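Local coordinates for uncharacterized protein (Enterococcus faecalis, PDB 3CLQ) that is of unknown function but belongs to the AllG family, which suggests a relation to a subunit of oxamate carbamoyltransferase, at residues 35-40 / 113-118; 172-177 / 199-204; 207-212 / 221-226. All blocks are in the same frame, centred on the assembly; numbering follows the deposited sequence.

How the interactions relate
The three contacts follow one another along the chain. Interaction 1 packs the turn after strand 26-33 on strand 114-120. Interaction 2 lies at strand 174-175, an outermost strand of the same antiparallel sheet, and its centre is about 19 Å from that of interaction 1. The two meet where I118 CG1 packs on L176 CD2 at 3.8 Å. Interaction 3 uses the same helix 195-210 as interaction 2, with centres about 14 Å apart. E172 OE2 and Y208 OH, 3.5 Å apart, bring them together. Interactions 1 and 3 do not touch; their nearest atoms are about 9 Å apart. Interactions 2 and 3 both reach the second subunit.

Interaction 1. Residues 35-40 / 113-118; sequences INVMPD and MYVHII
V37 and M38 pack on V115 and I117 through apolar side chains. V37 makes the nearest approach. Its CG2 methyl lies 4.1 Å from V115 CG2, and the two side chains run past each other in opposite directions. In both valines CG1 lies anti to the carbonyl carbon (chi1 -58° for V37, -72° for V115). This turns CG2 to the remaining side, where the two CG2 methyls meet. The same V37 methyl also reaches I117, where CG2 is 4.4 Å from CG1. It therefore serves both strand residues. The other methyl of V115, CG1, meets the selenium of selenomethionine M38, with SE and CG1 4.3 Å apart. V115 is thus touched by two consecutive residues, one on each branch.

The fold explains the pairing. Strand 26-33 runs antiparallel to strand 114-120, and the chain turns just after it into a short, weakly bonded helical turn at 34-37. That turn brings V37 back over the neighbouring strand, with the CA atoms of V37 and I117 8.1 Å apart. F128 of strand 126-130, on the other flank of strand 114-120, adds an aromatic partner to V37, M38 and I117. M38 is buried, whereas V37 and I117 are partly exposed.

No hydrogen bond joins the two segments. The backbones of V115 and I117 are hydrogen-bonded to D32 and V29, which is the strand pairing beside the packing. At the turn, N36 ND2 makes a weak hydrogen bond to D32 OD1.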
loop_
_atom_site.group_PDB
_atom_site.type_symbol
_atom_site.label_atom_id
_atom_site.label_comp_id
_atom_site.label_asym_id
_atom_site.label_seq_id
_atom_site.Cartn_x
_atom_site.Cartn_y
_atom_site.Cartn_z
ATOM N N ILE B 35 -20.487 -17.440 18.657
ATOM C CA ILE B 35 -21.727 -18.101 19.036
ATOM C C ILE B 35 -22.995 -17.324 18.674
ATOM O O ILE B 35 -24.051 -17.925 18.478
ATOM C CB ILE B 35 -21.733 -18.430 20.537
ATOM C CG1 ILE B 35 -22.434 -19.789 20.815
ATOM C CG2 ILE B 35 -22.259 -17.240 21.338
ATOM C CD1 ILE B 35 -23.960 -19.770 20.887
ATOM N N ASN B 36 -22.898 -15.996 18.581
ATOM C CA ASN B 36 -24.061 -15.172 18.232
ATOM C C ASN B 36 -24.439 -15.201 16.758
ATOM O O ASN B 36 -25.575 -14.889 16.420
ATOM C CB ASN B 36 -23.860 -13.703 18.618
ATOM C CG ASN B 36 -23.740 -13.492 20.099
ATOM O OD1 ASN B 36 -24.172 -14.323 20.892
ATOM N ND2 ASN B 36 -23.146 -12.366 20.486
ATOM N N VAL B 37 -23.504 -15.526 15.869
ATOM C CA VAL B 37 -23.791 -15.318 14.452
ATOM C C VAL B 37 -23.507 -16.483 13.508
ATOM O O VAL B 37 -24.018 -16.510 12.393
ATOM C CB VAL B 37 -23.095 -14.052 13.928
ATOM C CG1 VAL B 37 -23.546 -12.844 14.720
ATOM C CG2 VAL B 37 -21.594 -14.204 14.003
HETATM N N MSE B 38 -22.703 -17.443 13.941
HETATM C CA MSE B 38 -22.312 -18.553 13.066
HETATM C C MSE B 38 -23.345 -19.673 13.052
HETATM O O MSE B 38 -24.073 -19.839 14.021
HETATM C CB MSE B 38 -20.945 -19.084 13.478
HETATM C CG MSE B 38 -19.870 -18.003 13.415
HETATM SE SE MSE B 38 -18.073 -18.735 13.153
HETATM C CE MSE B 38 -18.590 -20.490 12.481
ATOM N N PRO B 39 -23.394 -20.453 11.948
ATOM C CA PRO B 39 -24.333 -21.579 11.809
ATOM C C PRO B 39 -23.954 -22.757 12.709
ATOM O O PRO B 39 -22.770 -23.069 12.839
ATOM C CB PRO B 39 -24.190 -21.997 10.331
ATOM C CG PRO B 39 -23.279 -21.011 9.686
ATOM C CD PRO B 39 -22.515 -20.322 10.770
ATOM N N ASP B 40 -24.961 -23.388 13.319
ATOM C CA ASP B 40 -24.803 -24.601 14.142
ATOM C C ASP B 40 -23.725 -24.486 15.214
ATOM O O ASP B 40 -22.926 -25.388 15.400
ATOM C CB ASP B 40 -24.525 -25.829 13.267
ATOM C CG ASP B 40 -25.332 -25.829 11.986
ATOM O OD1 ASP B 40 -24.729 -25.622 10.896
ATOM O OD2 ASP B 40 -26.566 -26.024 12.074
HETATM N N MSE B 113 -14.805 -16.004 20.825
HETATM C CA MSE B 113 -13.936 -15.204 19.990
HETATM C C MSE B 113 -14.793 -14.367 19.063
HETATM O O MSE B 113 -15.887 -14.786 18.687
HETATM C CB MSE B 113 -12.993 -16.083 19.191
HETATM C CG MSE B 113 -11.957 -16.704 20.069
HETATM SE SE MSE B 113 -10.944 -18.083 19.156
HETATM C CE MSE B 113 -10.872 -19.339 20.640
ATOM N N TYR B 114 -14.304 -13.180 18.715
ATOM C CA TYR B 114 -14.995 -12.346 17.752
ATOM C C TYR B 114 -14.600 -12.771 16.353
ATOM O O TYR B 114 -13.455 -13.158 16.130
ATOM C CB TYR B 114 -14.670 -10.878 17.994
ATOM C CG TYR B 114 -15.655 -10.259 18.919
ATOM C CD1 TYR B 114 -15.570 -10.473 20.295
ATOM C CD2 TYR B 114 -16.710 -9.505 18.429
ATOM C CE1 TYR B 114 -16.524 -9.927 21.173
ATOM C CE2 TYR B 114 -17.655 -8.948 19.288
ATOM C CZ TYR B 114 -17.557 -9.172 20.654
ATOM O OH TYR B 114 -18.488 -8.639 21.498
ATOM N N VAL B 115 -15.559 -12.723 15.429
ATOM C CA VAL B 115 -15.308 -13.030 14.014
ATOM C C VAL B 115 -15.761 -11.887 13.096
ATOM O O VAL B 115 -16.666 -11.148 13.463
ATOM C CB VAL B 115 -16.006 -14.356 13.573
ATOM C CG1 VAL B 115 -15.308 -15.555 14.171
ATOM C CG2 VAL B 115 -17.498 -14.360 13.945
ATOM N N HIS B 116 -15.109 -11.734 11.929
ATOM C CA HIS B 116 -15.601 -10.859 10.837
ATOM C C HIS B 116 -16.909 -11.423 10.317
ATOM O O HIS B 116 -17.018 -12.626 10.120
ATOM C CB HIS B 116 -14.676 -10.874 9.610
ATOM C CG HIS B 116 -13.265 -10.478 9.882
ATOM N ND1 HIS B 116 -12.439 -11.190 10.725
ATOM C CD2 HIS B 116 -12.506 -9.490 9.358
ATOM C CE1 HIS B 116 -11.244 -10.621 10.744
ATOM N NE2 HIS B 116 -11.260 -9.590 9.924
ATOM N N ILE B 117 -17.893 -10.583 10.057
ATOM C CA ILE B 117 -19.061 -11.079 9.366
ATOM C C ILE B 117 -19.045 -10.497 7.967
ATOM O O ILE B 117 -19.183 -9.280 7.802
ATOM C CB ILE B 117 -20.335 -10.642 10.038
ATOM C CG1 ILE B 117 -20.232 -10.848 11.541
ATOM C CG2 ILE B 117 -21.485 -11.426 9.483
ATOM C CD1 ILE B 117 -21.024 -9.825 12.330
ATOM N N ILE B 118 -18.885 -11.366 6.976
ATOM C CA ILE B 118 -18.665 -10.967 5.598
ATOM C C ILE B 118 -19.791 -11.524 4.752
ATOM O O ILE B 118 -20.044 -12.714 4.780
ATOM C CB ILE B 118 -17.312 -11.528 5.080
ATOM C CG1 ILE B 118 -16.140 -10.875 5.802
ATOM C CG2 ILE B 118 -17.145 -11.296 3.593
ATOM C CD1 ILE B 118 -14.858 -11.611 5.580
#

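Interaction 2. Residues 172-177 / 199-204; sequences EGIDLR and TLLVQA
I174 reaches across to A204 and L201 with the end of its side chain, and this packing is wholly apolar. The CD1 methyl does the touching. It lies 4.0 Å from the CB methyl of A204 and 4.3 Å from L201 CD2. A204 and L201 are three positions apart on helix 195-210, about one turn, so one methyl meets the same side of the helix twice. The I174 chain is extended at its end (chi2 -167°), which carries CD1 well out from the strand. On the helix side A204 meets it through its CB methyl alone, and the CA atoms of I174 and A204 are 7.9 Å apart. M179 of helix 176-183 touches both I174 and A204, while F232 and T236 touch L201.

No hydrogen bond crosses the contact; the polar bonds lie within each segment or to its neighbours. A204 N is hydrogen-bonded to L200 O at 3.2 Å, a normal helical bond. The backbone of I174 bonds to L28 of strand 26-33, which holds the short strand 174-175 in the sheet, and D175 is the N-cap of helix 176-183, with its OD1 accepting a hydrogen bond from L178 N.

Helix 195-210 also faces the second subunit: T199 and Q203 pack on T199 of that subunit, and V202 packs on its Q203. The arrangement is a helix packed against an outermost strand of an antiparallel sheet, with the helix lying between that strand and the dimer interface.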
loop_
_atom_site.group_PDB
_atom_site.type_symbol
_atom_site.label_atom_id
_atom_site.label_comp_id
_atom_site.label_asym_id
_atom_site.label_seq_id
_atom_site.Cartn_x
_atom_site.Cartn_y
_atom_site.Cartn_z
ATOM N N GLU B 172 -23.270 0.722 4.895
ATOM C CA GLU B 172 -22.925 0.300 3.542
ATOM C C GLU B 172 -21.944 -0.877 3.548
ATOM O O GLU B 172 -21.782 -1.571 2.541
ATOM C CB GLU B 172 -22.269 1.462 2.801
ATOM C CG GLU B 172 -20.929 1.926 3.449
ATOM C CD GLU B 172 -21.092 3.079 4.484
ATOM O OE1 GLU B 172 -21.969 2.984 5.410
ATOM O OE2 GLU B 172 -20.326 4.078 4.362
ATOM N N GLY B 173 -21.274 -1.080 4.678
ATOM C CA GLY B 173 -20.222 -2.058 4.773
ATOM C C GLY B 173 -18.951 -1.624 4.063
ATOM O O GLY B 173 -18.926 -0.632 3.337
ATOM N N ILE B 174 -17.888 -2.384 4.290
ATOM C CA ILE B 174 -16.633 -2.214 3.600
ATOM C C ILE B 174 -16.534 -3.271 2.479
ATOM O O ILE B 174 -16.767 -4.486 2.694
ATOM C CB ILE B 174 -15.472 -2.331 4.603
ATOM C CG1 ILE B 174 -15.614 -1.239 5.669
ATOM C CG2 ILE B 174 -14.117 -2.282 3.914
ATOM C CD1 ILE B 174 -14.397 -1.049 6.526
ATOM N N ASP B 175 -16.225 -2.792 1.271
ATOM C CA ASP B 175 -16.129 -3.650 0.091
ATOM C C ASP B 175 -14.778 -4.326 0.012
ATOM O O ASP B 175 -13.751 -3.695 -0.198
ATOM C CB ASP B 175 -16.396 -2.844 -1.180
ATOM C CG ASP B 175 -16.273 -3.679 -2.441
ATOM O OD1 ASP B 175 -15.889 -4.880 -2.375
ATOM O OD2 ASP B 175 -16.576 -3.113 -3.511
ATOM N N LEU B 176 -14.781 -5.632 0.158
ATOM C CA LEU B 176 -13.538 -6.315 0.313
ATOM C C LEU B 176 -12.885 -6.614 -1.035
ATOM O O LEU B 176 -11.668 -6.545 -1.174
ATOM C CB LEU B 176 -13.779 -7.566 1.116
ATOM C CG LEU B 176 -13.427 -7.586 2.607
ATOM C CD1 LEU B 176 -13.330 -6.215 3.269
ATOM C CD2 LEU B 176 -14.396 -8.504 3.365
ATOM N N ARG B 177 -13.681 -6.930 -2.045
ATOM C CA ARG B 177 -13.074 -7.213 -3.333
ATOM C C ARG B 177 -12.423 -5.965 -3.893
ATOM O O ARG B 177 -11.400 -6.038 -4.538
ATOM C CB ARG B 177 -14.063 -7.789 -4.334
ATOM C CG ARG B 177 -13.378 -8.365 -5.550
ATOM C CD ARG B 177 -14.383 -8.748 -6.606
ATOM N NE ARG B 177 -15.032 -7.570 -7.179
ATOM C CZ ARG B 177 -16.062 -7.615 -8.020
ATOM N NH1 ARG B 177 -16.574 -8.778 -8.405
ATOM N NH2 ARG B 177 -16.577 -6.493 -8.486
ATOM N N THR B 199 -3.032 -1.825 6.170
ATOM C CA THR B 199 -3.035 -0.381 6.287
ATOM C C THR B 199 -4.262 0.253 5.635
ATOM O O THR B 199 -4.700 1.318 6.046
ATOM C CB THR B 199 -1.755 0.156 5.661
ATOM O OG1 THR B 199 -0.678 -0.628 6.173
ATOM C CG2 THR B 199 -1.519 1.598 6.021
ATOM N N LEU B 200 -4.826 -0.387 4.624
ATOM C CA LEU B 200 -6.029 0.152 4.010
ATOM C C LEU B 200 -7.238 -0.095 4.893
ATOM O O LEU B 200 -8.187 0.678 4.879
ATOM C CB LEU B 200 -6.291 -0.458 2.631
ATOM C CG LEU B 200 -5.436 0.050 1.469
ATOM C CD1 LEU B 200 -5.573 -0.941 0.297
ATOM C CD2 LEU B 200 -5.749 1.496 1.029
ATOM N N LEU B 201 -7.197 -1.176 5.655
ATOM C CA LEU B 201 -8.310 -1.558 6.483
ATOM C C LEU B 201 -8.345 -0.734 7.759
ATOM O O LEU B 201 -9.412 -0.261 8.144
ATOM C CB LEU B 201 -8.194 -3.031 6.837
ATOM C CG LEU B 201 -9.444 -3.893 6.847
ATOM C CD1 LEU B 201 -9.331 -5.015 7.882
ATOM C CD2 LEU B 201 -10.614 -3.053 7.125
ATOM N N VAL B 202 -7.209 -0.547 8.429
ATOM C CA VAL B 202 -7.265 0.131 9.725
ATOM C C VAL B 202 -7.664 1.572 9.475
ATOM O O VAL B 202 -8.286 2.208 10.309
ATOM C CB VAL B 202 -5.939 0.068 10.569
ATOM C CG1 VAL B 202 -5.108 -1.178 10.274
ATOM C CG2 VAL B 202 -5.094 1.330 10.402
ATOM N N GLN B 203 -7.310 2.077 8.301
ATOM C CA GLN B 203 -7.670 3.414 7.918
ATOM C C GLN B 203 -9.181 3.575 7.621
ATOM O O GLN B 203 -9.796 4.574 7.980
ATOM C CB GLN B 203 -6.857 3.836 6.698
ATOM C CG GLN B 203 -7.105 5.263 6.327
ATOM C CD GLN B 203 -6.615 5.601 4.950
ATOM O OE1 GLN B 203 -6.391 4.712 4.102
ATOM N NE2 GLN B 203 -6.437 6.894 4.700
ATOM N N ALA B 204 -9.776 2.608 6.948
ATOM C CA ALA B 204 -11.196 2.675 6.685
ATOM C C ALA B 204 -11.987 2.518 7.991
ATOM O O ALA B 204 -13.053 3.108 8.157
ATOM C CB ALA B 204 -11.597 1.621 5.676
#

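Interaction 3. Residues 207-212 / 221-226; sequences PYMVQT and EVFEFL
The end of helix 195-210 faces helix 216-226, the next helix in the chain, with the CA atoms of M209 and V222 10.0 Å apart. Selenomethionine M209 bridges most of that gap. Its side chain sets out toward the other helix. CG lies anti to the carbonyl carbon (chi1 -66°), and the chain is extended at chi2 (168°), which carries the selenium out between the two helices. The selenium makes the contact that can be relied on: M209 SE is 4.4 Å from L226 CD1. The methyl CE is placed too close to V222 CG1 to be reliable, so its position, and with it the last torsion, is doubtful. As modelled, CE faces V222 and comes obliquely to the ring of F223, roughly 4.5 Å from F223 CE1. V222 and L226 lie one helical turn apart, and the backbone bond from L226 N to V222 O, 2.9 Å long, joins them. Their side chains both point toward M209, so the selenomethionine spans the two.

Neighbouring parts of the fold close in on the contact. L162 of helix 146-168 also packs on M209. The second subunit takes part as well: its F223 packs on V210, while F223 here packs on its T206. V210 O is hydrogen-bonded to NE of R216 of that subunit.

Between the two segments there is no hydrogen bond and no salt bridge. The helices are therefore joined here by apolar packing around one long selenomethionine side chain, while a polar link lies at the subunit boundary.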
loop_
_atom_site.group_PDB
_atom_site.type_symbol
_atom_site.label_atom_id
_atom_site.label_comp_id
_atom_site.label_asym_id
_atom_site.label_seq_id
_atom_site.Cartn_x
_atom_site.Cartn_y
_atom_site.Cartn_z
ATOM N N PRO B 207 -12.524 6.119 11.163
ATOM C CA PRO B 207 -13.624 7.084 11.288
ATOM C C PRO B 207 -14.775 6.507 12.129
ATOM O O PRO B 207 -15.349 7.184 12.972
ATOM C CB PRO B 207 -14.087 7.291 9.834
ATOM C CG PRO B 207 -12.964 6.826 8.966
ATOM C CD PRO B 207 -12.089 5.914 9.762
ATOM N N TYR B 208 -15.095 5.247 11.886
ATOM C CA TYR B 208 -16.171 4.570 12.601
ATOM C C TYR B 208 -15.849 4.285 14.066
ATOM O O TYR B 208 -16.722 4.410 14.922
ATOM C CB TYR B 208 -16.565 3.284 11.869
ATOM C CG TYR B 208 -16.828 3.518 10.411
ATOM C CD1 TYR B 208 -17.623 4.574 9.993
ATOM C CD2 TYR B 208 -16.255 2.702 9.444
ATOM C CE1 TYR B 208 -17.851 4.814 8.655
ATOM C CE2 TYR B 208 -16.475 2.925 8.100
ATOM C CZ TYR B 208 -17.281 3.980 7.713
ATOM O OH TYR B 208 -17.510 4.190 6.370
HETATM N N MSE B 209 -14.611 3.910 14.361
HETATM C CA MSE B 209 -14.220 3.674 15.737
HETATM C C MSE B 209 -14.343 4.954 16.526
HETATM O O MSE B 209 -14.737 4.950 17.679
HETATM C CB MSE B 209 -12.785 3.173 15.847
HETATM C CG MSE B 209 -12.518 1.799 15.256
HETATM SE SE MSE B 209 -10.581 1.483 15.151
HETATM C CE MSE B 209 -10.186 1.277 17.017
ATOM N N VAL B 210 -13.999 6.062 15.910
ATOM C CA VAL B 210 -14.065 7.308 16.633
ATOM C C VAL B 210 -15.507 7.703 17.013
ATOM O O VAL B 210 -15.719 8.462 17.953
ATOM C CB VAL B 210 -13.365 8.394 15.828
ATOM C CG1 VAL B 210 -13.685 9.765 16.362
ATOM C CG2 VAL B 210 -11.867 8.128 15.841
ATOM N N GLN B 211 -16.493 7.159 16.301
ATOM C CA GLN B 211 -17.891 7.515 16.527
ATOM C C GLN B 211 -18.496 6.701 17.675
ATOM O O GLN B 211 -19.687 6.775 17.983
ATOM C CB GLN B 211 -18.690 7.300 15.252
ATOM C CG GLN B 211 -18.663 8.491 14.332
ATOM C CD GLN B 211 -19.368 8.220 13.029
ATOM O OE1 GLN B 211 -18.729 7.888 12.033
ATOM N NE2 GLN B 211 -20.690 8.337 13.027
ATOM N N THR B 212 -17.623 5.948 18.316
ATOM C CA THR B 212 -17.998 4.919 19.244
ATOM C C THR B 212 -17.954 5.513 20.646
ATOM O O THR B 212 -17.516 6.653 20.828
ATOM C CB THR B 212 -17.014 3.767 19.084
ATOM O OG1 THR B 212 -17.725 2.539 18.983
ATOM C CG2 THR B 212 -16.016 3.733 20.209
ATOM N N GLU B 221 -4.712 2.338 22.979
ATOM C CA GLU B 221 -4.108 1.013 22.990
ATOM C C GLU B 221 -4.577 0.119 21.832
ATOM O O GLU B 221 -3.818 -0.735 21.349
ATOM C CB GLU B 221 -4.200 0.344 24.371
ATOM C CG GLU B 221 -5.392 -0.507 24.637
ATOM C CD GLU B 221 -5.264 -1.241 25.983
ATOM O OE1 GLU B 221 -5.871 -0.785 26.999
ATOM O OE2 GLU B 221 -4.537 -2.271 26.029
ATOM N N VAL B 222 -5.785 0.341 21.333
ATOM C CA VAL B 222 -6.190 -0.372 20.126
ATOM C C VAL B 222 -5.362 0.013 18.867
ATOM O O VAL B 222 -5.094 -0.838 18.018
ATOM C CB VAL B 222 -7.683 -0.230 19.861
ATOM C CG1 VAL B 222 -7.991 -0.543 18.431
ATOM C CG2 VAL B 222 -8.458 -1.159 20.764
ATOM N N PHE B 223 -4.944 1.268 18.734
ATOM C CA PHE B 223 -4.059 1.594 17.625
ATOM C C PHE B 223 -2.711 0.936 17.841
ATOM O O PHE B 223 -2.085 0.464 16.896
ATOM C CB PHE B 223 -3.836 3.094 17.493
ATOM C CG PHE B 223 -5.076 3.868 17.198
ATOM C CD1 PHE B 223 -5.888 3.519 16.118
ATOM C CD2 PHE B 223 -5.423 4.961 17.989
ATOM C CE1 PHE B 223 -7.036 4.237 15.841
ATOM C CE2 PHE B 223 -6.569 5.701 17.711
ATOM C CZ PHE B 223 -7.384 5.342 16.648
ATOM N N GLU B 224 -2.254 0.924 19.087
ATOM C CA GLU B 224 -0.976 0.317 19.394
ATOM C C GLU B 224 -1.020 -1.130 18.936
ATOM O O GLU B 224 -0.068 -1.635 18.343
ATOM C CB GLU B 224 -0.745 0.363 20.883
ATOM C CG GLU B 224 0.680 0.604 21.331
ATOM C CD GLU B 224 0.706 1.343 22.691
ATOM O OE1 GLU B 224 0.951 2.580 22.655
ATOM O OE2 GLU B 224 0.441 0.710 23.760
ATOM N N PHE B 225 -2.145 -1.782 19.205
ATOM C CA PHE B 225 -2.376 -3.162 18.822
ATOM C C PHE B 225 -2.457 -3.348 17.286
ATOM O O PHE B 225 -1.882 -4.292 16.714
ATOM C CB PHE B 225 -3.662 -3.644 19.506
ATOM C CG PHE B 225 -4.061 -5.054 19.164
ATOM C CD1 PHE B 225 -3.627 -6.125 19.944
ATOM C CD2 PHE B 225 -4.896 -5.311 18.094
ATOM C CE1 PHE B 225 -4.009 -7.441 19.653
ATOM C CE2 PHE B 225 -5.271 -6.620 17.788
ATOM C CZ PHE B 225 -4.830 -7.683 18.568
ATOM N N LEU B 226 -3.149 -2.434 16.615
ATOM C CA LEU B 226 -3.377 -2.598 15.197
ATOM C C LEU B 226 -2.118 -2.415 14.348
ATOM O O LEU B 226 -2.013 -3.007 13.277
ATOM C CB LEU B 226 -4.542 -1.727 14.719
ATOM C CG LEU B 226 -5.966 -2.108 15.202
ATOM C CD1 LEU B 226 -6.932 -0.971 14.887
ATOM C CD2 LEU B 226 -6.509 -3.454 14.641
#